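Local coordinates for fructose-bisphosphatase (Pyrococcus horikoshii, PDB 1VDW), which probably hydrolyses fructose 1,6-bisphosphate to fructose 6-phosphate and phosphate with the aid of magnesium, and belongs to the inositol monophosphatase superfamily, at residues P85-Y90 against L172-L177; A114-P119 against I202-V207; R123-I128 against L179-R184. All coordinates share one frame; numbering follows the deposited sequence. Where two conformers were deposited one is given.

Contact 1: residues P85-Y90 against L172-L177; sequences PLDGSY and LGAIAL. With EDO (1,2-ethanediol), chain C.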
ATOM      1  N   PRO A  85      15.022   7.274   9.399  1.00 12.22           N
ATOM      2  CA  PRO A  85      15.568   5.917   9.527  1.00 12.55           C
ATOM      3  C   PRO A  85      14.611   4.810   9.097  1.00 12.19           C
ATOM      4  O   PRO A  85      15.027   3.773   8.582  1.00 12.97           O
ATOM      5  CB  PRO A  85      15.919   5.828  11.011  1.00 13.63           C
ATOM      6  CG  PRO A  85      16.233   7.245  11.371  1.00 14.96           C
ATOM      7  CD  PRO A  85      15.137   8.007  10.673  1.00 13.60           C
ATOM      8  N   LEU A  86      13.326   5.026   9.340  1.00 11.10           N
ATOM      9  CA  LEU A  86      12.320   4.047   8.959  1.00 11.52           C
ATOM     10  C   LEU A  86      10.977   4.710   8.758  1.00 11.11           C
ATOM     11  O   LEU A  86      10.274   5.041   9.714  1.00 12.14           O
ATOM     12  CB  LEU A  86      12.182   2.940  10.012  1.00 12.91           C
ATOM     13  CG  LEU A  86      11.098   1.890   9.723  1.00 14.11           C
ATOM     14  CD1 LEU A  86      11.478   1.063   8.503  1.00 15.00           C
ATOM     15  CD2 LEU A  86      10.914   0.992  10.943  1.00 15.66           C
ATOM     16  N   ASP A  87      10.648   4.934   7.494  1.00  8.96           N
ATOM     17  CA  ASP A  87       9.367   5.509   7.126  1.00  9.85           C
ATOM     18  C   ASP A  87       8.443   4.308   6.993  1.00  9.63           C
ATOM     19  O   ASP A  87       8.807   3.317   6.375  1.00 11.61           O
ATOM     20  CB  ASP A  87       9.473   6.233   5.788  1.00 10.35           C
ATOM     21  CG  ASP A  87       8.225   7.026   5.457  1.00 11.34           C
ATOM     22  OD1 ASP A  87       7.250   6.956   6.234  1.00 12.81           O
ATOM     23  OD2 ASP A  87       8.220   7.717   4.424  1.00 14.47           O
ATOM     24  N   GLY A  88       7.258   4.383   7.586  1.00  9.85           N
ATOM     25  CA  GLY A  88       6.327   3.269   7.504  1.00  9.14           C
ATOM     26  C   GLY A  88       6.405   2.339   8.699  1.00  9.29           C
ATOM     27  O   GLY A  88       6.225   1.132   8.568  1.00 10.17           O
ATOM     28  N   SER A  89       6.653   2.906   9.877  1.00  9.69           N
ATOM     29  CA  SER A  89       6.765   2.131  11.109  1.00 10.96           C
ATOM     30  C   SER A  89       5.529   1.277  11.404  1.00  9.42           C
ATOM     31  O   SER A  89       5.644   0.079  11.669  1.00 10.73           O
ATOM     32  CB  SER A  89       7.034   3.061  12.294  1.00 13.01           C
ATOM     33  OG  SER A  89       7.172   2.316  13.493  1.00 16.25           O
ATOM     34  N   TYR A  90       4.352   1.899  11.395  1.00  9.80           N
ATOM     35  CA  TYR A  90       3.128   1.148  11.655  1.00  8.85           C
ATOM     36  C   TYR A  90       3.020  -0.004  10.665  1.00  8.60           C
ATOM     37  O   TYR A  90       2.708  -1.134  11.034  1.00  9.04           O
ATOM     38  CB  TYR A  90       1.876   2.022  11.519  1.00 10.52           C
ATOM     39  CG  TYR A  90       0.606   1.215  11.690  1.00  9.73           C
ATOM     40  CD1 TYR A  90       0.065   0.990  12.956  1.00 11.01           C
ATOM     41  CD2 TYR A  90      -0.003   0.599  10.593  1.00  9.66           C
ATOM     42  CE1 TYR A  90      -1.043   0.170  13.131  1.00 11.31           C
ATOM     43  CE2 TYR A  90      -1.117  -0.229  10.756  1.00 10.66           C
ATOM     44  CZ  TYR A  90      -1.628  -0.442  12.028  1.00 10.29           C
ATOM     45  OH  TYR A  90      -2.707  -1.279  12.213  1.00 11.65           O
ATOM     46  N   LEU A 172      -0.704   4.966   1.368  1.00  8.51           N
ATOM     47  CA  LEU A 172       0.150   3.851   1.747  1.00  8.15           C
ATOM     48  C   LEU A 172       0.797   3.840   3.115  1.00  9.12           C
ATOM     49  O   LEU A 172       1.165   2.772   3.598  1.00 10.38           O
ATOM     50  CB  LEU A 172       1.226   3.660   0.668  1.00 10.12           C
ATOM     51  CG  LEU A 172       0.684   3.554  -0.762  1.00  9.25           C
ATOM     52  CD1 LEU A 172       1.836   3.317  -1.728  1.00 11.37           C
ATOM     53  CD2 LEU A 172      -0.340   2.434  -0.858  1.00 11.24           C
ATOM     54  N   GLY A 173       0.934   5.002   3.743  1.00  8.88           N
ATOM     55  CA  GLY A 173       1.553   5.037   5.053  1.00  9.95           C
ATOM     56  C   GLY A 173       3.068   5.185   5.040  1.00  9.27           C
ATOM     57  O   GLY A 173       3.718   4.928   6.054  1.00 10.54           O
ATOM     58  N   ALA A 174       3.629   5.589   3.901  1.00  8.79           N
ATOM     59  CA  ALA A 174       5.079   5.802   3.772  1.00  8.36           C
ATOM     60  C   ALA A 174       5.273   6.831   2.665  1.00  8.33           C
ATOM     61  O   ALA A 174       5.479   6.487   1.496  1.00  8.46           O
ATOM     62  CB  ALA A 174       5.786   4.504   3.422  1.00 10.58           C
ATOM     63  N   ILE A 175       5.215   8.101   3.043  1.00  8.78           N
ATOM     64  CA  ILE A 175       5.324   9.182   2.079  1.00  9.04           C
ATOM     65  C   ILE A 175       6.583   9.131   1.210  1.00  9.49           C
ATOM     66  O   ILE A 175       6.554   9.552   0.054  1.00  8.82           O
ATOM     67  CB  ILE A 175       5.214  10.561   2.790  1.00 10.38           C
ATOM     68  CG1 ILE A 175       4.698  11.611   1.806  1.00 10.87           C
ATOM     69  CG2 ILE A 175       6.563  10.994   3.353  1.00 11.20           C
ATOM     70  CD1 ILE A 175       3.249  11.401   1.404  1.00 11.67           C
ATOM     71  N   ALA A 176       7.685   8.618   1.749  1.00 10.21           N
ATOM     72  CA  ALA A 176       8.908   8.535   0.956  1.00  9.54           C
ATOM     73  C   ALA A 176       8.666   7.649  -0.257  1.00  9.38           C
ATOM     74  O   ALA A 176       9.092   7.972  -1.367  1.00 10.02           O
ATOM     75  CB  ALA A 176      10.058   7.973   1.793  1.00 10.71           C
ATOM     76  N   LEU A 177       7.987   6.527  -0.052  1.00  9.11           N
ATOM     77  CA  LEU A 177       7.699   5.633  -1.161  1.00  9.51           C
ATOM     78  C   LEU A 177       6.709   6.251  -2.123  1.00  9.21           C
ATOM     79  O   LEU A 177       6.827   6.080  -3.334  1.00  9.45           O
ATOM     80  CB  LEU A 177       7.139   4.297  -0.670  1.00 10.46           C
ATOM     81  CG  LEU A 177       8.123   3.402   0.077  1.00 10.87           C
ATOM     82  CD1 LEU A 177       7.440   2.088   0.391  1.00 10.81           C
ATOM     83  CD2 LEU A 177       9.374   3.163  -0.769  1.00 11.53           C
TER
HETATM   84  C1  EDO C1002       4.945  10.012   7.976  1.00 16.51           C
HETATM   85  O1  EDO C1002       5.372   8.935   8.804  1.00 16.64           O
HETATM   86  C2  EDO C1002       5.609   9.881   6.593  1.00 15.38           C
HETATM   87  O2  EDO C1002       5.234   8.636   5.975  1.00 13.25           O
HETATM   88  O   HOH W   1       4.957   6.176   8.384  1.00 15.56           O
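Asp87 reaches across to the start of helix 175-184 and sets its carboxylate against the first turn and against Ala174, which holds the N-cap position. CG stands anti to the backbone N (chi1 -171°), which extends the carboxylate toward the first amides of the helix. Asp87 OD2 takes the amide hydrogen of Ala176 N at 2.9 Å, met nearly along the C-O axis with an N-H...O angle of 163°. The neighbouring amide, that of Ile175, serves a bound 1,2-ethanediol instead: Ile175 N donates to its O2 at 3.0 Å, and this same O2 donates to Asp87 OD1 at 2.6 Å. A water joins the two segments as well, giving its hydrogens to Asp87 OD1 and to Gly173 O. The CA of Ala174 is 3.5 Å from Asp87 OD1. Gly88 CA makes a CH...O contact with Gly173 O at 3.4 Å; the positive phi of Gly88 (95°) and the closeness of Ala174 both suit a glycine. With an alanine at Asp87, Ala176 N would probably lose its side-chain acceptor and the predicted magnesium site one of its ligands. The run from Asp84 to Ser89 fits the DPLDG(S/T) signature of inositol monophosphatases, and Asp84, Leu86, Asp87 and Asp201 are all predicted to bind the catalytic metal. The diol, probably from the crystallisation liquor, occupies a polar spot at the helix N-terminus, beside that predicted site. Beyond it, Leu86 packs on helix 45-60, Ala176 on strands 100-107 and 110-118, and Ile175 on strand 189-193, so that helix 175-184 starts between the two large sheets.

Contact 2: residues A114-P119 against I202-V207; sequences AFIYEP and IAAGVV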
ATOM      1  N   ALA A 114      20.406  12.137  -2.690  1.00 10.58           N
ATOM      2  CA  ALA A 114      19.356  11.605  -1.847  1.00  9.98           C
ATOM      3  C   ALA A 114      19.050  10.192  -2.297  1.00  9.91           C
ATOM      4  O   ALA A 114      19.218   9.849  -3.472  1.00 10.08           O
ATOM      5  CB  ALA A 114      18.100  12.460  -1.949  1.00 11.14           C
ATOM      6  N   PHE A 115      18.636   9.355  -1.356  1.00  8.63           N
ATOM      7  CA  PHE A 115      18.259   8.001  -1.712  1.00  8.53           C
ATOM      8  C   PHE A 115      17.122   7.543  -0.828  1.00  8.55           C
ATOM      9  O   PHE A 115      16.926   8.034   0.287  1.00  8.52           O
ATOM     10  CB  PHE A 115      19.453   7.021  -1.618  1.00  9.22           C
ATOM     11  CG  PHE A 115      19.782   6.553  -0.221  1.00  9.30           C
ATOM     12  CD1 PHE A 115      19.093   5.488   0.358  1.00 11.39           C
ATOM     13  CD2 PHE A 115      20.816   7.143   0.495  1.00 11.26           C
ATOM     14  CE1 PHE A 115      19.437   5.017   1.627  1.00 12.62           C
ATOM     15  CE2 PHE A 115      21.165   6.678   1.763  1.00 12.35           C
ATOM     16  CZ  PHE A 115      20.475   5.613   2.327  1.00 12.37           C
ATOM     17  N   ILE A 116      16.341   6.630  -1.383  1.00  7.80           N
ATOM     18  CA  ILE A 116      15.237   6.010  -0.677  1.00  8.02           C
ATOM     19  C   ILE A 116      15.397   4.526  -0.962  1.00  7.47           C
ATOM     20  O   ILE A 116      15.483   4.112  -2.120  1.00  8.62           O
ATOM     21  CB  ILE A 116      13.861   6.494  -1.199  1.00  7.56           C
ATOM     22  CG1 ILE A 116      13.631   7.943  -0.762  1.00  8.43           C
ATOM     23  CG2 ILE A 116      12.736   5.592  -0.663  1.00  8.74           C
ATOM     24  CD1 ILE A 116      12.425   8.604  -1.414  1.00  9.98           C
ATOM     25  N   TYR A 117      15.453   3.735   0.106  0.50  8.04           N
ATOM     26  CA  TYR A 117      15.601   2.286   0.013  0.50  7.59           C
ATOM     27  C   TYR A 117      14.263   1.623   0.333  0.50  8.43           C
ATOM     28  O   TYR A 117      13.740   1.783   1.436  0.50  9.37           O
ATOM     29  CB  TYR A 117      16.683   1.806   0.995  0.50  8.37           C
ATOM     30  CG  TYR A 117      16.851   0.300   1.074  0.50  7.14           C
ATOM     31  CD1 TYR A 117      16.882  -0.478  -0.081  0.50  6.61           C
ATOM     32  CD2 TYR A 117      16.991  -0.345   2.306  0.50  7.91           C
ATOM     33  CE1 TYR A 117      17.049  -1.861  -0.017  0.50  6.78           C
ATOM     34  CE2 TYR A 117      17.158  -1.733   2.380  0.50  6.83           C
ATOM     35  CZ  TYR A 117      17.185  -2.480   1.213  0.50  6.58           C
ATOM     36  OH  TYR A 117      17.338  -3.847   1.275  0.50  7.02           O
ATOM     37  N   GLU A 118      13.715   0.892  -0.636  1.00  8.08           N
ATOM     38  CA  GLU A 118      12.433   0.201  -0.476  1.00  7.72           C
ATOM     39  C   GLU A 118      12.848  -1.274  -0.408  1.00  8.20           C
ATOM     40  O   GLU A 118      12.884  -1.983  -1.413  1.00  8.50           O
ATOM     41  CB  GLU A 118      11.560   0.485  -1.698  1.00  8.03           C
ATOM     42  CG  GLU A 118      10.211  -0.204  -1.648  1.00  7.59           C
ATOM     43  CD  GLU A 118       9.307   0.084  -2.840  1.00  8.37           C
ATOM     44  OE1 GLU A 118       9.778   0.609  -3.874  1.00 10.06           O
ATOM     45  OE2 GLU A 118       8.104  -0.247  -2.739  1.00  9.24           O
ATOM     46  N   PRO A 119      13.143  -1.765   0.804  1.00  9.65           N
ATOM     47  CA  PRO A 119      13.592  -3.144   1.011  1.00  9.62           C
ATOM     48  C   PRO A 119      12.777  -4.334   0.543  1.00 10.06           C
ATOM     49  O   PRO A 119      13.346  -5.299   0.045  1.00 10.73           O
ATOM     50  CB  PRO A 119      13.848  -3.201   2.521  1.00 10.47           C
ATOM     51  CG  PRO A 119      12.855  -2.269   3.056  0.50  9.12           C
ATOM     52  CD  PRO A 119      12.941  -1.102   2.104  1.00  9.46           C
ATOM     53  N   ILE A 202       9.941  14.075   4.097  1.00 11.75           N
ATOM     54  CA  ILE A 202       9.906  14.339   2.668  1.00 11.31           C
ATOM     55  C   ILE A 202      11.167  14.770   1.943  1.00 11.03           C
ATOM     56  O   ILE A 202      11.177  14.809   0.718  1.00 10.85           O
ATOM     57  CB  ILE A 202       8.841  15.412   2.360  1.00 12.37           C
ATOM     58  CG1 ILE A 202       9.243  16.739   3.012  1.00 14.44           C
ATOM     59  CG2 ILE A 202       7.482  14.967   2.887  1.00 13.62           C
ATOM     60  CD1 ILE A 202       8.385  17.917   2.594  1.00 17.81           C
ATOM     61  N   ALA A 203      12.225  15.090   2.675  1.00 11.11           N
ATOM     62  CA  ALA A 203      13.438  15.582   2.038  1.00 11.10           C
ATOM     63  C   ALA A 203      13.942  14.772   0.848  1.00  9.34           C
ATOM     64  O   ALA A 203      14.079  15.301  -0.253  1.00 10.50           O
ATOM     65  CB  ALA A 203      14.543  15.735   3.077  1.00 12.42           C
ATOM     66  N   ALA A 204      14.214  13.491   1.057  1.00 10.36           N
ATOM     67  CA  ALA A 204      14.723  12.668  -0.031  1.00  9.44           C
ATOM     68  C   ALA A 204      13.714  12.521  -1.165  1.00  9.06           C
ATOM     69  O   ALA A 204      14.068  12.600  -2.339  1.00  9.71           O
ATOM     70  CB  ALA A 204      15.127  11.293   0.495  1.00 10.74           C
ATOM     71  N   GLY A 205      12.454  12.301  -0.808  1.00  8.94           N
ATOM     72  CA  GLY A 205      11.420  12.142  -1.813  1.00  9.50           C
ATOM     73  C   GLY A 205      11.284  13.367  -2.691  1.00  9.22           C
ATOM     74  O   GLY A 205      11.064  13.251  -3.893  1.00  9.91           O
ATOM     75  N   VAL A 206      11.416  14.545  -2.092  1.00  9.36           N
ATOM     76  CA  VAL A 206      11.305  15.782  -2.854  1.00 10.84           C
ATOM     77  C   VAL A 206      12.486  15.928  -3.812  1.00 10.28           C
ATOM     78  O   VAL A 206      12.309  16.284  -4.977  1.00 10.75           O
ATOM     79  CB  VAL A 206      11.233  17.006  -1.915  1.00 11.15           C
ATOM     80  CG1 VAL A 206      11.385  18.295  -2.715  1.00 13.47           C
ATOM     81  CG2 VAL A 206       9.901  17.011  -1.183  1.00 13.61           C
ATOM     82  N   VAL A 207      13.691  15.644  -3.327  1.00  9.80           N
ATOM     83  CA  VAL A 207      14.870  15.742  -4.182  1.00 10.96           C
ATOM     84  C   VAL A 207      14.766  14.768  -5.352  1.00 10.34           C
ATOM     85  O   VAL A 207      15.005  15.129  -6.504  1.00 10.94           O
ATOM     86  CB  VAL A 207      16.167  15.431  -3.396  1.00 10.56           C
ATOM     87  CG1 VAL A 207      17.350  15.314  -4.355  1.00 12.92           C
ATOM     88  CG2 VAL A 207      16.440  16.530  -2.382  1.00 12.82           C
TER
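In the layered alpha-beta-alpha-beta-alpha fold of the inositol monophosphatase superfamily, Ala114 and Ile116 of strand 110-118 pack against Ala204, Gly205 and Val207 of helix 199-211, a helix of the middle layer. The strand belongs to the large N-terminal mixed sheet, and its residues alternate: Ala114 and Ile116 face this helix, while Phe115 turns its ring to Ala10 and Ile13 of helix 3-20 in the outer layer. Small residues let the backbones come close, the local axes passing 7.3 Å apart at 109° between their directions. Ala114 CB lies 4.0 Å from Ala204 CB and 3.8 Å from Val207 CG1, touching two residues about one turn apart on the helix. Ala204 CB in turn meets Phe115 O at 3.7 Å and Ile116 CG1 at 3.9 Å. No hydrogen bond spans the interface. Ile116 also packs on Ala176 and Leu177 of helix 175-184, and so touches both helices of the layer. Its CG1 lies beside the backbone N and the chain then runs on extended (chi2 170°), which brings the terminal methyl CD1 to 3.7 Å from Gly205 CA.

Contact 3: residues R123-I128 against L179-R184; sequences RLYEGI and LAYLAR
Tyr125 lays its ring flat over Ala180, whose CB stands 3.6 Å from the ring centroid and only 8° off the normal, a CH-pi contact squarely on one face. Arg184 comes instead to the edge of the same ring. Its guanidinium is nearly coplanar with the ring, 24° away, and Arg184 NE, with the oxygen close to the guanidinium plane, donates to Tyr125 OH at 3.1 Å. The edge of the Tyr181 ring closes on that oxygen too, CE1 lying 3.5 Å from Tyr125 OH; although its CB leads away, its outer end returns towards the strand. These residues join strand 123-128 of the large mixed sheet to helix 175-184 of the middle layer in the superfamily's layered fold. Glu118 of the adjacent strand hydrogen-bonds both tyrosine hydroxyls and forms a salt bridge with Arg123 NH1. Arg123 stretches out, extended from CG to NE, and crosses Arg184 at about a right angle with the guanidinium planes 66° apart. Arg123 NH1 and Arg184 NH2, two donors, come within 3.2 Å, a close approach of like charges probably eased by Glu118 and by carbonyls of the second subunit: Arg123 NH2 bonds Gly95 O and Arg184 NH1 bonds Asn94 O, both of that subunit.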
ATOM      1  N   ARG A 123      14.699  -2.274  -3.867  1.00  9.82           N
ATOM      2  CA  ARG A 123      14.843  -1.109  -4.727  1.00  9.82           C
ATOM      3  C   ARG A 123      15.588   0.052  -4.111  1.00 10.07           C
ATOM      4  O   ARG A 123      15.277   0.482  -2.996  1.00 11.43           O
ATOM      5  CB  ARG A 123      13.476  -0.586  -5.148  1.00 10.87           C
ATOM      6  CG  ARG A 123      12.732  -1.428  -6.125  1.00 13.13           C
ATOM      7  CD  ARG A 123      11.368  -0.796  -6.297  1.00 16.17           C
ATOM      8  NE  ARG A 123      10.475  -1.600  -7.107  1.00 18.69           N
ATOM      9  CZ  ARG A 123       9.154  -1.445  -7.141  1.00 16.77           C
ATOM     10  NH1 ARG A 123       8.554  -0.508  -6.400  1.00 13.35           N
ATOM     11  NH2 ARG A 123       8.431  -2.237  -7.919  1.00 19.33           N
ATOM     12  N   LEU A 124      16.558   0.578  -4.845  1.00  9.48           N
ATOM     13  CA  LEU A 124      17.294   1.739  -4.376  1.00  8.92           C
ATOM     14  C   LEU A 124      17.019   2.897  -5.321  1.00  8.81           C
ATOM     15  O   LEU A 124      17.425   2.861  -6.486  1.00  9.49           O
ATOM     16  CB  LEU A 124      18.806   1.479  -4.324  1.00 10.09           C
ATOM     17  CG  LEU A 124      19.636   2.699  -3.886  1.00 11.59           C
ATOM     18  CD1 LEU A 124      19.253   3.102  -2.473  1.00 12.84           C
ATOM     19  CD2 LEU A 124      21.126   2.380  -3.955  1.00 12.74           C
ATOM     20  N   TYR A 125      16.292   3.901  -4.831  1.00  8.79           N
ATOM     21  CA  TYR A 125      15.995   5.096  -5.612  1.00  7.64           C
ATOM     22  C   TYR A 125      17.057   6.121  -5.245  1.00  8.55           C
ATOM     23  O   TYR A 125      17.363   6.308  -4.064  1.00  9.17           O
ATOM     24  CB  TYR A 125      14.634   5.689  -5.237  1.00  7.84           C
ATOM     25  CG  TYR A 125      13.438   4.809  -5.489  1.00  7.81           C
ATOM     26  CD1 TYR A 125      12.638   4.998  -6.613  1.00  8.77           C
ATOM     27  CD2 TYR A 125      13.078   3.815  -4.576  1.00  7.67           C
ATOM     28  CE1 TYR A 125      11.495   4.217  -6.818  1.00  8.96           C
ATOM     29  CE2 TYR A 125      11.946   3.036  -4.772  1.00  9.12           C
ATOM     30  CZ  TYR A 125      11.163   3.243  -5.890  1.00  8.14           C
ATOM     31  OH  TYR A 125      10.030   2.477  -6.071  1.00  9.89           O
ATOM     32  N   GLU A 126      17.609   6.783  -6.255  1.00  9.20           N
ATOM     33  CA  GLU A 126      18.623   7.797  -6.018  1.00  9.72           C
ATOM     34  C   GLU A 126      18.305   9.062  -6.791  1.00  9.83           C
ATOM     35  O   GLU A 126      17.800   9.017  -7.912  1.00 10.47           O
ATOM     36  CB  GLU A 126      20.006   7.289  -6.431  1.00 10.55           C
ATOM     37  CG  GLU A 126      20.490   6.095  -5.638  1.00 11.66           C
ATOM     38  CD  GLU A 126      21.831   5.596  -6.130  1.00 13.34           C
ATOM     39  OE1 GLU A 126      22.863   5.920  -5.502  1.00 13.62           O
ATOM     40  OE2 GLU A 126      21.846   4.892  -7.158  1.00 13.90           O
ATOM     41  N   GLY A 127      18.604  10.196  -6.171  1.00 10.62           N
ATOM     42  CA  GLY A 127      18.380  11.476  -6.806  1.00 11.40           C
ATOM     43  C   GLY A 127      19.684  12.241  -6.772  1.00 12.09           C
ATOM     44  O   GLY A 127      20.281  12.418  -5.710  1.00 12.19           O
ATOM     45  N   ILE A 128      20.137  12.666  -7.944  1.00 12.95           N
ATOM     46  CA  ILE A 128      21.378  13.415  -8.054  1.00 14.49           C
ATOM     47  C   ILE A 128      21.072  14.694  -8.814  1.00 13.58           C
ATOM     48  O   ILE A 128      21.018  14.698 -10.044  1.00 14.23           O
ATOM     49  CB  ILE A 128      22.449  12.613  -8.821  1.00 14.90           C
ATOM     50  CG1 ILE A 128      22.634  11.241  -8.167  1.00 15.84           C
ATOM     51  CG2 ILE A 128      23.763  13.389  -8.832  1.00 15.69           C
ATOM     52  CD1 ILE A 128      23.541  10.295  -8.941  1.00 18.14           C
ATOM     53  N   LEU A 179       6.358   9.358  -2.848  1.00  7.57           N
ATOM     54  CA  LEU A 179       7.088  10.329  -3.650  1.00  8.22           C
ATOM     55  C   LEU A 179       8.007   9.602  -4.645  1.00  8.83           C
ATOM     56  O   LEU A 179       8.167  10.046  -5.783  1.00  8.95           O
ATOM     57  CB  LEU A 179       7.895  11.260  -2.743  1.00  9.01           C
ATOM     58  CG  LEU A 179       7.027  12.292  -2.012  1.00  9.76           C
ATOM     59  CD1 LEU A 179       7.828  12.948  -0.902  1.00 10.33           C
ATOM     60  CD2 LEU A 179       6.523  13.338  -3.007  1.00 11.70           C
ATOM     61  N   ALA A 180       8.606   8.490  -4.224  1.00  7.94           N
ATOM     62  CA  ALA A 180       9.465   7.711  -5.111  1.00  8.42           C
ATOM     63  C   ALA A 180       8.620   7.135  -6.252  1.00  8.08           C
ATOM     64  O   ALA A 180       9.075   7.052  -7.395  1.00  8.33           O
ATOM     65  CB  ALA A 180      10.143   6.583  -4.334  1.00  9.66           C
ATOM     66  N   TYR A 181       7.396   6.723  -5.934  1.00  7.69           N
ATOM     67  CA  TYR A 181       6.503   6.170  -6.946  1.00  7.85           C
ATOM     68  C   TYR A 181       6.160   7.251  -7.961  1.00  8.67           C
ATOM     69  O   TYR A 181       6.085   6.982  -9.160  1.00  9.29           O
ATOM     70  CB  TYR A 181       5.227   5.621  -6.308  1.00  8.78           C
ATOM     71  CG  TYR A 181       5.405   4.341  -5.511  1.00  8.80           C
ATOM     72  CD1 TYR A 181       6.631   3.670  -5.460  1.00  9.81           C
ATOM     73  CD2 TYR A 181       4.336   3.807  -4.795  1.00  9.06           C
ATOM     74  CE1 TYR A 181       6.783   2.497  -4.706  1.00  9.27           C
ATOM     75  CE2 TYR A 181       4.477   2.647  -4.045  1.00 10.50           C
ATOM     76  CZ  TYR A 181       5.699   2.000  -4.005  1.00  9.85           C
ATOM     77  OH  TYR A 181       5.813   0.862  -3.239  1.00 11.39           O
ATOM     78  N   LEU A 182       5.935   8.470  -7.479  1.00  8.79           N
ATOM     79  CA  LEU A 182       5.658   9.587  -8.373  1.00  9.27           C
ATOM     80  C   LEU A 182       6.873   9.790  -9.286  1.00  9.26           C
ATOM     81  O   LEU A 182       6.736   9.974 -10.499  1.00 10.36           O
ATOM     82  CB  LEU A 182       5.416  10.857  -7.556  1.00  9.00           C
ATOM     83  CG  LEU A 182       5.392  12.185  -8.317  1.00 10.19           C
ATOM     84  CD1 LEU A 182       4.219  12.218  -9.284  1.00 12.77           C
ATOM     85  CD2 LEU A 182       5.307  13.325  -7.316  1.00 10.90           C
ATOM     86  N   ALA A 183       8.061   9.720  -8.692  1.00  8.90           N
ATOM     87  CA  ALA A 183       9.302   9.923  -9.423  1.00  8.86           C
ATOM     88  C   ALA A 183       9.528   8.948 -10.569  1.00 10.78           C
ATOM     89  O   ALA A 183      10.138   9.309 -11.577  1.00 11.55           O
ATOM     90  CB  ALA A 183      10.481   9.871  -8.461  1.00  9.49           C
ATOM     91  N   ARG A 184       9.055   7.713 -10.433  1.00 10.46           N
ATOM     92  CA  ARG A 184       9.273   6.747 -11.505  1.00 10.82           C
ATOM     93  C   ARG A 184       8.054   6.503 -12.385  1.00 11.87           C
ATOM     94  O   ARG A 184       8.081   5.644 -13.265  1.00 13.20           O
ATOM     95  CB  ARG A 184       9.803   5.419 -10.948  1.00 11.66           C
ATOM     96  CG  ARG A 184       8.837   4.642 -10.079  1.00 10.80           C
ATOM     97  CD  ARG A 184       9.434   3.290  -9.691  1.00 12.27           C
ATOM     98  NE  ARG A 184       8.564   2.552  -8.779  1.00 12.68           N
ATOM     99  CZ  ARG A 184       7.459   1.912  -9.148  1.00 11.84           C
ATOM    100  NH1 ARG A 184       7.084   1.899 -10.417  1.00 12.23           N
ATOM    101  NH2 ARG A 184       6.704   1.319  -8.236  1.00 12.66           N
TER

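Helix 175-184 is shared by contacts 1 and 3: its start belongs to contact 1 and its later turns to contact 3, about 14 Å apart between centres, while contact 2 uses the neighbouring helix 199-211. Contacts 2 and 3, about 6 Å apart between centres, use adjacent strands of one sheet, where Gly127 N and Ala114 O, at 2.8 Å, form a probable hydrogen bond. Contacts 1 and 2 meet where Ile116 CD1 lies 3.4 Å from Ala176 O. Contact 1 holds part of the predicted magnesium site; the Ile116 side chain of contact 2 is about 7 Å from that of Asp87, and the Ala180 side chain of contact 3 about 9 Å. Contacts 1 and 3 both reach the second subunit.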